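Local coordinates for long form salivary protein D7L1 (Anopheles stephensi, PDB 3NHI) that is a salivary protein that binds and sequesters cysteinyl leukotrienes and thromboxane A2 analogues, blunting the host response to the mosquito's blood feeding, at residues Leu6-Ala11 / Glu136-Ile141; Arg227-Ser232 / Val246-Lys251; Arg264-Ala269 / Lys288-Thr293. All blocks are in the same frame, centred on the assembly; numbering follows the deposited sequence. Where two conformers were deposited one is given.

Contact 1 of 3, residues Leu6-Ala11 / Glu136-Ile141; sequences LDAEQA and EGAAKI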
loop_
_atom_site.group_PDB
_atom_site.type_symbol
_atom_site.label_atom_id
_atom_site.label_comp_id
_atom_site.label_asym_id
_atom_site.label_seq_id
_atom_site.Cartn_x
_atom_site.Cartn_y
_atom_site.Cartn_z
ATOM N N LEU A 6 -7.186 -0.262 10.458
ATOM C CA LEU A 6 -6.317 0.298 9.422
ATOM C C LEU A 6 -6.306 1.819 9.459
ATOM O O LEU A 6 -7.367 2.458 9.545
ATOM C CB LEU A 6 -6.761 -0.191 8.039
ATOM C CG LEU A 6 -6.758 -1.724 7.887
ATOM C CD1 LEU A 6 -7.310 -2.180 6.537
ATOM C CD2 LEU A 6 -5.369 -2.342 8.178
ATOM N N ASP A 7 -5.105 2.384 9.398
ATOM C CA ASP A 7 -4.965 3.831 9.356
ATOM C C ASP A 7 -5.139 4.397 7.946
ATOM O O ASP A 7 -5.381 3.652 6.999
ATOM C CB ASP A 7 -3.662 4.281 10.045
ATOM C CG ASP A 7 -2.406 3.990 9.232
ATOM O OD1 ASP A 7 -2.452 3.960 7.983
ATOM O OD2 ASP A 7 -1.334 3.837 9.860
ATOM N N ALA A 8 -5.030 5.715 7.806
ATOM C CA ALA A 8 -5.292 6.324 6.498
ATOM C C ALA A 8 -4.321 5.888 5.401
ATOM O O ALA A 8 -4.739 5.709 4.243
ATOM C CB ALA A 8 -5.324 7.843 6.616
ATOM N N GLU A 9 -3.045 5.732 5.745
ATOM C CA GLU A 9 -2.063 5.276 4.770
ATOM C C GLU A 9 -2.334 3.824 4.363
ATOM O O GLU A 9 -2.196 3.464 3.191
ATOM C CB GLU A 9 -0.634 5.417 5.307
ATOM C CG GLU A 9 0.460 4.903 4.350
ATOM C CD GLU A 9 0.658 3.383 4.363
ATOM O OE1 GLU A 9 0.429 2.726 5.402
ATOM O OE2 GLU A 9 1.087 2.845 3.319
ATOM N N GLN A 10 -2.714 2.995 5.332
ATOM C CA GLN A 10 -2.949 1.590 5.042
ATOM C C GLN A 10 -4.148 1.426 4.117
ATOM O O GLN A 10 -4.127 0.596 3.195
ATOM C CB GLN A 10 -3.139 0.823 6.334
ATOM C CG GLN A 10 -1.863 0.678 7.125
ATOM C CD GLN A 10 -2.164 0.046 8.453
ATOM O OE1 GLN A 10 -2.823 0.633 9.295
ATOM N NE2 GLN A 10 -1.753 -1.207 8.618
ATOM N N ALA A 11 -5.187 2.221 4.347
ATOM C CA ALA A 11 -6.345 2.217 3.453
ATOM C C ALA A 11 -5.989 2.743 2.054
ATOM O O ALA A 11 -6.383 2.136 1.042
ATOM C CB ALA A 11 -7.493 3.018 4.054
ATOM N N GLU A 136 -11.062 14.603 2.541
ATOM C CA GLU A 136 -11.224 15.448 3.725
ATOM C C GLU A 136 -11.160 14.643 5.026
ATOM O O GLU A 136 -10.561 15.074 6.013
ATOM C CB GLU A 136 -12.548 16.209 3.640
ATOM C CG GLU A 136 -12.782 17.213 4.752
ATOM C CD GLU A 136 -14.093 17.967 4.605
ATOM O OE1 GLU A 136 -14.769 17.815 3.563
ATOM O OE2 GLU A 136 -14.448 18.718 5.541
ATOM N N GLY A 137 -11.789 13.472 5.029
ATOM C CA GLY A 137 -11.767 12.619 6.214
ATOM C C GLY A 137 -10.374 12.070 6.486
ATOM O O GLY A 137 -9.889 12.097 7.624
ATOM N N ALA A 138 -9.712 11.582 5.441
ATOM C CA ALA A 138 -8.344 11.079 5.609
ATOM C C ALA A 138 -7.414 12.186 6.113
ATOM O O ALA A 138 -6.552 11.929 6.954
ATOM C CB ALA A 138 -7.825 10.468 4.331
ATOM N N ALA A 139 -7.600 13.410 5.611
ATOM C CA ALA A 139 -6.772 14.536 6.052
ATOM C C ALA A 139 -6.874 14.741 7.562
ATOM O O ALA A 139 -5.874 15.035 8.219
ATOM C CB ALA A 139 -7.126 15.813 5.293
ATOM N N LYS A 140 -8.069 14.530 8.119
ATOM C CA LYS A 140 -8.257 14.666 9.564
ATOM C C LYS A 140 -7.475 13.595 10.321
ATOM O O LYS A 140 -6.943 13.857 11.392
ATOM C CB LYS A 140 -9.734 14.590 9.960
ATOM C CG LYS A 140 -10.566 15.762 9.490
ATOM C CD LYS A 140 -12.012 15.640 9.943
ATOM C CE LYS A 140 -12.832 16.808 9.424
ATOM N NZ LYS A 140 -14.170 16.910 10.073
ATOM N N ILE A 141 -7.413 12.386 9.763
ATOM C CA ILE A 141 -6.642 11.307 10.360
ATOM C C ILE A 141 -5.149 11.652 10.375
ATOM O O ILE A 141 -4.504 11.535 11.413
ATOM C CB ILE A 141 -6.886 9.946 9.627
ATOM C CG1 ILE A 141 -8.389 9.591 9.573
ATOM C CG2 ILE A 141 -6.019 8.822 10.243
ATOM C CD1 ILE A 141 -9.030 9.214 10.905
#
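Ile141 holds CG2 anti to its backbone N, with CG1 beside that N (chi1 -55°), and this turns the CG2 methyl onto Ala8. Two helices meet here in the N-terminal, eicosanoid-binding part of this all-helical, odorant-binding-protein-like fold: the first turn of helix 8-22 and the middle of helix 135-144. Ala8 CB reaches Ile141 CG2 at 3.8 Å. It also meets Ala138, methyl to methyl, with the two CB atoms 4.3 Å apart. All three side chains are buried and apolar, and no hydrogen bond crosses between the segments. The small alanines let the backbones come close, with Ala8 CA 5.7 Å from Ala138 CA. Ala138 also touches the bound hydroxyeicosatetraenoic acid, so the contact forms part of the pocket wall. Gly133 and Lys151, which bind leukotriene C4, lie close by. Tyr81 and Ile84 of helix 73-85 pack on Ile141.

The start of helix 8-22 is fixed by a capping box. Asp7 is the N-cap, and its OD1 accepts from Gln10 N at 2.8 Å. Gln10 N lies almost straight out beyond Asp7 OD1. The return bond runs from Asp7 N to Gln10 OE1 at 2.9 Å. It is almost straight at the hydrogen (176°), and the N-H comes in 24° off the plane of the Gln10 side-chain amide.

Contact 2 of 3, residues Arg227-Ser232 / Val246-Lys251; sequences RSVLAS and VNSRLK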
loop_
_atom_site.group_PDB
_atom_site.type_symbol
_atom_site.label_atom_id
_atom_site.label_comp_id
_atom_site.label_asym_id
_atom_site.label_seq_id
_atom_site.Cartn_x
_atom_site.Cartn_y
_atom_site.Cartn_z
ATOM N N ARG A 227 15.064 -13.662 -7.640
ATOM C CA ARG A 227 14.703 -14.778 -6.776
ATOM C C ARG A 227 15.930 -15.473 -6.209
ATOM O O ARG A 227 15.971 -15.769 -5.015
ATOM C CB ARG A 227 13.796 -15.760 -7.521
ATOM C CG ARG A 227 12.429 -15.167 -7.785
ATOM C CD ARG A 227 11.429 -16.125 -8.436
ATOM N NE ARG A 227 10.226 -15.370 -8.801
ATOM C CZ ARG A 227 9.213 -15.083 -7.979
ATOM N NH1 ARG A 227 9.205 -15.525 -6.729
ATOM N NH2 ARG A 227 8.192 -14.365 -8.425
ATOM N N SER A 228 16.930 -15.704 -7.059
ATOM C CA SER A 228 18.179 -16.357 -6.653
ATOM C C SER A 228 18.946 -15.552 -5.600
ATOM O O SER A 228 19.457 -16.099 -4.626
ATOM C CB SER A 228 19.074 -16.589 -7.875
ATOM O OG SER A 228 20.346 -17.084 -7.495
ATOM N N VAL A 229 19.051 -14.243 -5.807
ATOM C CA VAL A 229 19.777 -13.381 -4.874
ATOM C C VAL A 229 19.093 -13.367 -3.502
ATOM O O VAL A 229 19.758 -13.459 -2.464
ATOM C CB VAL A 229 19.946 -11.958 -5.453
ATOM C CG1 VAL A 229 20.421 -10.987 -4.393
ATOM C CG2 VAL A 229 20.921 -11.982 -6.629
ATOM N N LEU A 230 17.766 -13.280 -3.494
ATOM C CA LEU A 230 17.037 -13.320 -2.231
ATOM C C LEU A 230 17.142 -14.694 -1.567
ATOM O O LEU A 230 17.346 -14.797 -0.349
ATOM C CB LEU A 230 15.574 -12.932 -2.442
ATOM C CG LEU A 230 15.330 -11.482 -2.874
ATOM C CD1 LEU A 230 13.890 -11.286 -3.323
ATOM C CD2 LEU A 230 15.695 -10.488 -1.764
ATOM N N ALA A 231 17.060 -15.751 -2.378
ATOM C CA ALA A 231 17.054 -17.113 -1.864
ATOM C C ALA A 231 18.369 -17.479 -1.191
ATOM O O ALA A 231 18.376 -18.203 -0.190
ATOM C CB ALA A 231 16.747 -18.091 -2.979
ATOM N N SER A 232 19.465 -16.972 -1.756
ATOM C CA SER A 232 20.802 -17.308 -1.266
ATOM C C SER A 232 21.275 -16.347 -0.171
ATOM O O SER A 232 22.363 -16.511 0.377
ATOM C CB SER A 232 21.813 -17.357 -2.419
ATOM O OG SER A 232 21.968 -16.091 -3.025
ATOM N N VAL A 246 22.092 -5.168 -3.054
ATOM C CA VAL A 246 23.028 -4.098 -3.393
ATOM C C VAL A 246 24.381 -4.670 -3.814
ATOM O O VAL A 246 24.989 -4.181 -4.770
ATOM C CB VAL A 246 23.178 -3.090 -2.231
ATOM C CG1 VAL A 246 24.374 -2.152 -2.468
ATOM C CG2 VAL A 246 21.886 -2.282 -2.062
ATOM N N ASN A 247 24.825 -5.733 -3.151
ATOM C CA ASN A 247 26.145 -6.290 -3.439
ATOM C C ASN A 247 26.178 -7.346 -4.545
ATOM O O ASN A 247 27.235 -7.912 -4.835
ATOM C CB ASN A 247 26.806 -6.794 -2.160
ATOM C CG ASN A 247 27.390 -5.663 -1.327
ATOM O OD1 ASN A 247 27.555 -4.543 -1.813
ATOM N ND2 ASN A 247 27.717 -5.954 -0.078
ATOM N N SER A 248 25.042 -7.550 -5.194
ATOM C CA SER A 248 24.892 -8.537 -6.262
ATOM C C SER A 248 25.096 -7.940 -7.653
ATOM O O SER A 248 25.209 -6.723 -7.812
ATOM C CB SER A 248 23.487 -9.133 -6.205
ATOM O OG SER A 248 22.543 -8.205 -6.727
ATOM N N ARG A 249 25.083 -8.807 -8.664
ATOM C CA ARG A 249 25.152 -8.386 -10.062
ATOM C C ARG A 249 23.921 -7.534 -10.444
ATOM O O ARG A 249 23.927 -6.846 -11.472
ATOM C CB ARG A 249 25.260 -9.618 -10.965
ATOM C CG ARG A 249 26.265 -9.506 -12.100
ATOM C CD ARG A 249 27.576 -10.232 -11.777
ATOM N NE ARG A 249 27.452 -11.687 -11.902
ATOM C CZ ARG A 249 27.415 -12.543 -10.881
ATOM N NH1 ARG A 249 27.503 -12.108 -9.627
ATOM N NH2 ARG A 249 27.293 -13.847 -11.117
ATOM N N LEU A 250 22.875 -7.573 -9.616
ATOM C CA LEU A 250 21.658 -6.767 -9.826
ATOM C C LEU A 250 21.776 -5.322 -9.352
ATOM O O LEU A 250 20.844 -4.549 -9.536
ATOM C CB LEU A 250 20.457 -7.387 -9.089
ATOM C CG LEU A 250 19.990 -8.773 -9.512
ATOM C CD1 LEU A 250 19.029 -9.331 -8.481
ATOM C CD2 LEU A 250 19.327 -8.723 -10.885
ATOM N N LYS A 251 22.909 -4.976 -8.744
ATOM C CA LYS A 251 23.107 -3.684 -8.071
ATOM C C LYS A 251 22.391 -2.494 -8.704
ATOM O O LYS A 251 21.546 -1.861 -8.061
ATOM C CB LYS A 251 24.611 -3.365 -7.960
ATOM C CG LYS A 251 24.932 -2.000 -7.340
ATOM C CD LYS A 251 26.297 -1.456 -7.800
ATOM C CE LYS A 251 26.228 -0.723 -9.159
ATOM N NZ LYS A 251 25.411 0.536 -9.156
#
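Val229 and Leu250 make the apolar part of this contact, with Ser248 beside them. Val229 CG2 lies 3.7 Å from Leu250 CD1, and the two side chains run alongside each other, pointing opposite ways. Ser248 CB lies 3.9 Å from Val229 CG2 and 4.0 Å from Val229 CG1. The serine methylene therefore sits against both branches of the valine, while the leucine meets CG2. Val229 has CG1 anti to its backbone N (chi1 168°), and this arrangement turns both methyls to the loop. Leu250 is buried, and it also packs on Glu225 and Val226 of helix 223-231 and on Leu222. Val229 in turn touches Cys244 and Leu245 of helix 238-246.

The contact joins the last turns of helix 223-231 to the loop between helices 238-246 and 251-266. It belongs to the C-terminal part of the protein, in the PBP/GOBP family region, and lies away from the annotated ligand sites. A disulfide between Cys233 and Cys244 ties the chain just past helix 223-231 to helix 238-246.

No hydrogen bond crosses between the segments. Ser248 to Lys251 form a type I beta turn, closed by Lys251 N to Ser248 O at 3.0 Å. Ser248 OG accepts from Leu250 N at 3.0 Å, in a bent bond of 142°, and is also hydrogen-bonded to Leu245 O. On the helix side, Ser232 N donates to Ser228 O at 3.0 Å. Arg227 NH2 forms salt bridges with Glu223 of its own helix and with Asp208 of helix 207-216.

Contact 3 of 3, residues Arg264-Ala269 / Lys288-Thr293; sequences RSADYA and KKLNTT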
loop_
_atom_site.group_PDB
_atom_site.type_symbol
_atom_site.label_atom_id
_atom_site.label_comp_id
_atom_site.label_asym_id
_atom_site.label_seq_id
_atom_site.Cartn_x
_atom_site.Cartn_y
_atom_site.Cartn_z
ATOM N N ARG A 264 7.085 6.287 -6.059
ATOM C CA ARG A 264 5.728 5.766 -5.985
ATOM C C ARG A 264 5.199 5.755 -4.553
ATOM O O ARG A 264 3.994 5.915 -4.334
ATOM C CB ARG A 264 5.669 4.371 -6.608
ATOM C CG ARG A 264 5.871 4.420 -8.115
ATOM C CD ARG A 264 5.619 3.106 -8.804
ATOM N NE ARG A 264 6.646 2.117 -8.521
ATOM C CZ ARG A 264 6.498 1.043 -7.740
ATOM N NH1 ARG A 264 5.369 0.781 -7.100
ATOM N NH2 ARG A 264 7.516 0.223 -7.586
ATOM N N SER A 265 6.091 5.585 -3.577
ATOM C CA SER A 265 5.680 5.556 -2.177
ATOM C C SER A 265 5.362 6.951 -1.659
ATOM O O SER A 265 4.710 7.075 -0.624
ATOM C CB SER A 265 6.743 4.885 -1.298
ATOM O OG SER A 265 7.818 5.761 -0.973
ATOM N N ALA A 266 5.836 7.985 -2.359
ATOM C CA ALA A 266 5.484 9.370 -2.030
ATOM C C ALA A 266 4.159 9.762 -2.668
ATOM O O ALA A 266 3.382 10.504 -2.068
ATOM C CB ALA A 266 6.601 10.333 -2.453
ATOM N N ASP A 267 3.886 9.243 -3.861
ATOM C CA ASP A 267 2.695 9.604 -4.619
ATOM C C ASP A 267 1.942 8.323 -4.970
ATOM O O ASP A 267 2.208 7.692 -5.990
ATOM C CB ASP A 267 3.121 10.359 -5.878
ATOM C CG ASP A 267 1.953 10.795 -6.746
ATOM O OD1 ASP A 267 0.774 10.566 -6.395
ATOM O OD2 ASP A 267 2.242 11.388 -7.809
ATOM N N TYR A 268 0.974 7.958 -4.127
ATOM C CA TYR A 268 0.228 6.715 -4.328
ATOM C C TYR A 268 -0.614 6.719 -5.608
ATOM O O TYR A 268 -1.029 5.657 -6.071
ATOM C CB TYR A 268 -0.633 6.410 -3.098
ATOM C CG TYR A 268 0.098 5.737 -1.940
ATOM C CD1 TYR A 268 1.497 5.713 -1.866
ATOM C CD2 TYR A 268 -0.623 5.128 -0.908
ATOM C CE1 TYR A 268 2.149 5.101 -0.807
ATOM C CE2 TYR A 268 0.022 4.525 0.172
ATOM C CZ TYR A 268 1.410 4.505 0.211
ATOM O OH TYR A 268 2.099 3.904 1.253
ATOM N N ALA A 269 -0.821 7.893 -6.197
ATOM C CA ALA A 269 -1.570 7.991 -7.453
ATOM C C ALA A 269 -0.682 7.888 -8.694
ATOM O O ALA A 269 -1.184 7.928 -9.815
ATOM C CB ALA A 269 -2.391 9.284 -7.494
ATOM N N LYS A 288 12.177 15.359 -6.705
ATOM C CA LYS A 288 12.526 16.695 -6.211
ATOM C C LYS A 288 11.289 17.530 -5.860
ATOM O O LYS A 288 11.367 18.442 -5.032
ATOM C CB LYS A 288 13.408 17.429 -7.224
ATOM C CG LYS A 288 14.800 16.863 -7.351
ATOM C CD LYS A 288 15.555 17.566 -8.458
ATOM C CE LYS A 288 16.960 17.034 -8.560
ATOM N NZ LYS A 288 17.695 17.614 -9.725
ATOM N N LYS A 289 10.153 17.200 -6.470
ATOM C CA LYS A 289 8.896 17.906 -6.213
ATOM C C LYS A 289 8.228 17.485 -4.906
ATOM O O LYS A 289 7.303 18.149 -4.437
ATOM C CB LYS A 289 7.920 17.671 -7.365
ATOM C CG LYS A 289 8.414 18.225 -8.699
ATOM C CD LYS A 289 7.643 17.660 -9.892
ATOM C CE LYS A 289 6.312 18.367 -10.128
ATOM N NZ LYS A 289 5.182 17.717 -9.405
ATOM N N LEU A 290 8.690 16.377 -4.331
ATOM C CA LEU A 290 8.019 15.763 -3.189
ATOM C C LEU A 290 8.959 15.689 -1.984
ATOM O O LEU A 290 10.126 16.070 -2.067
ATOM C CB LEU A 290 7.500 14.368 -3.584
ATOM C CG LEU A 290 6.463 14.365 -4.719
ATOM C CD1 LEU A 290 6.258 12.955 -5.252
ATOM C CD2 LEU A 290 5.125 14.989 -4.302
ATOM N N ASN A 291 8.443 15.200 -0.860
ATOM C CA ASN A 291 9.231 15.048 0.351
ATOM C C ASN A 291 9.934 13.688 0.324
ATOM O O ASN A 291 9.438 12.692 0.851
ATOM C CB ASN A 291 8.341 15.227 1.587
ATOM C CG ASN A 291 9.104 15.091 2.900
ATOM O OD1 ASN A 291 10.330 15.076 2.935
ATOM N ND2 ASN A 291 8.359 14.985 3.992
ATOM N N THR A 292 11.101 13.670 -0.311
ATOM C CA THR A 292 11.848 12.434 -0.554
ATOM C C THR A 292 13.300 12.579 -0.102
ATOM O O THR A 292 13.709 13.626 0.414
ATOM C CB THR A 292 11.870 12.058 -2.049
ATOM O OG1 THR A 292 12.691 13.004 -2.744
ATOM C CG2 THR A 292 10.476 12.052 -2.635
ATOM N N THR A 293 14.084 11.526 -0.319
ATOM C CA THR A 293 15.486 11.504 0.083
ATOM C C THR A 293 16.420 11.789 -1.092
ATOM O O THR A 293 17.610 11.502 -1.025
ATOM C CB THR A 293 15.871 10.157 0.742
ATOM O OG1 THR A 293 15.670 9.085 -0.184
ATOM C CG2 THR A 293 15.064 9.909 2.006
#
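The end of helix 251-266 meets the C-terminal tail that follows helix 280-288. Ala266, near the helix end, points its methyl at the tail, and Leu290 and Thr292 receive it. Ala266 CB lies 3.9 Å from Leu290 CD1 and 4.2 Å from Thr292 CG2. Leu290 CD1 also reaches Asp267 CB at 4.1 Å. This methyl is thus shared by Ala266 at the helix end and Asp267 just after it. With CG anti to its carbonyl carbon (chi1 -62°), Leu290 brings CD1 to the helix end. Leu290 also packs on Leu263, and Thr292 on Glu262, both of helix 251-266. No hydrogen bond links the two segments directly.

Several polar groups bond to neighbouring parts of the chain. Thr292 OG1 is hydrogen-bonded to Met287 O and Val294 N. Ala266 and Asn291 both make backbone hydrogen bonds with Gly152, so the loop at Gly152 bonds to both segments. Asn291 itself sits at the centre of an inverse gamma turn.

With CG anti to its backbone N, the Asp267 carboxylate lies beside the chain that follows. Asp267 OD1 accepts from Ala269 N at 3.1 Å, a bent bond of 138°. The N-H approaches over the carboxylate, 45° off its plane. A side-chain oxygen accepting from the backbone N two residues on is the mark of an Asx turn.

In the fold
The contacts come in series along the chain, contact 1 first, then contact 2, then contact 3. Contact 1 lies beside the eicosanoid pocket, and contact 2 lies on the opposite side of the chain's centre, with centres about 36 Å apart. Contact 3 sits between them, its centre about 17 Å from that of contact 1 and 26 Å from that of contact 2. It touches contact 1: Glu9 OE2 and Tyr268 OH are 2.5 Å apart, probably hydrogen-bonded. Helix 251-266 connects the loop of contact 2 to contact 3. Through Glu9 and Tyr268 helix 8-22, near the ligand pocket, meets the loop that follows helix 251-266, while contact 2 remains remote from the bound lipid.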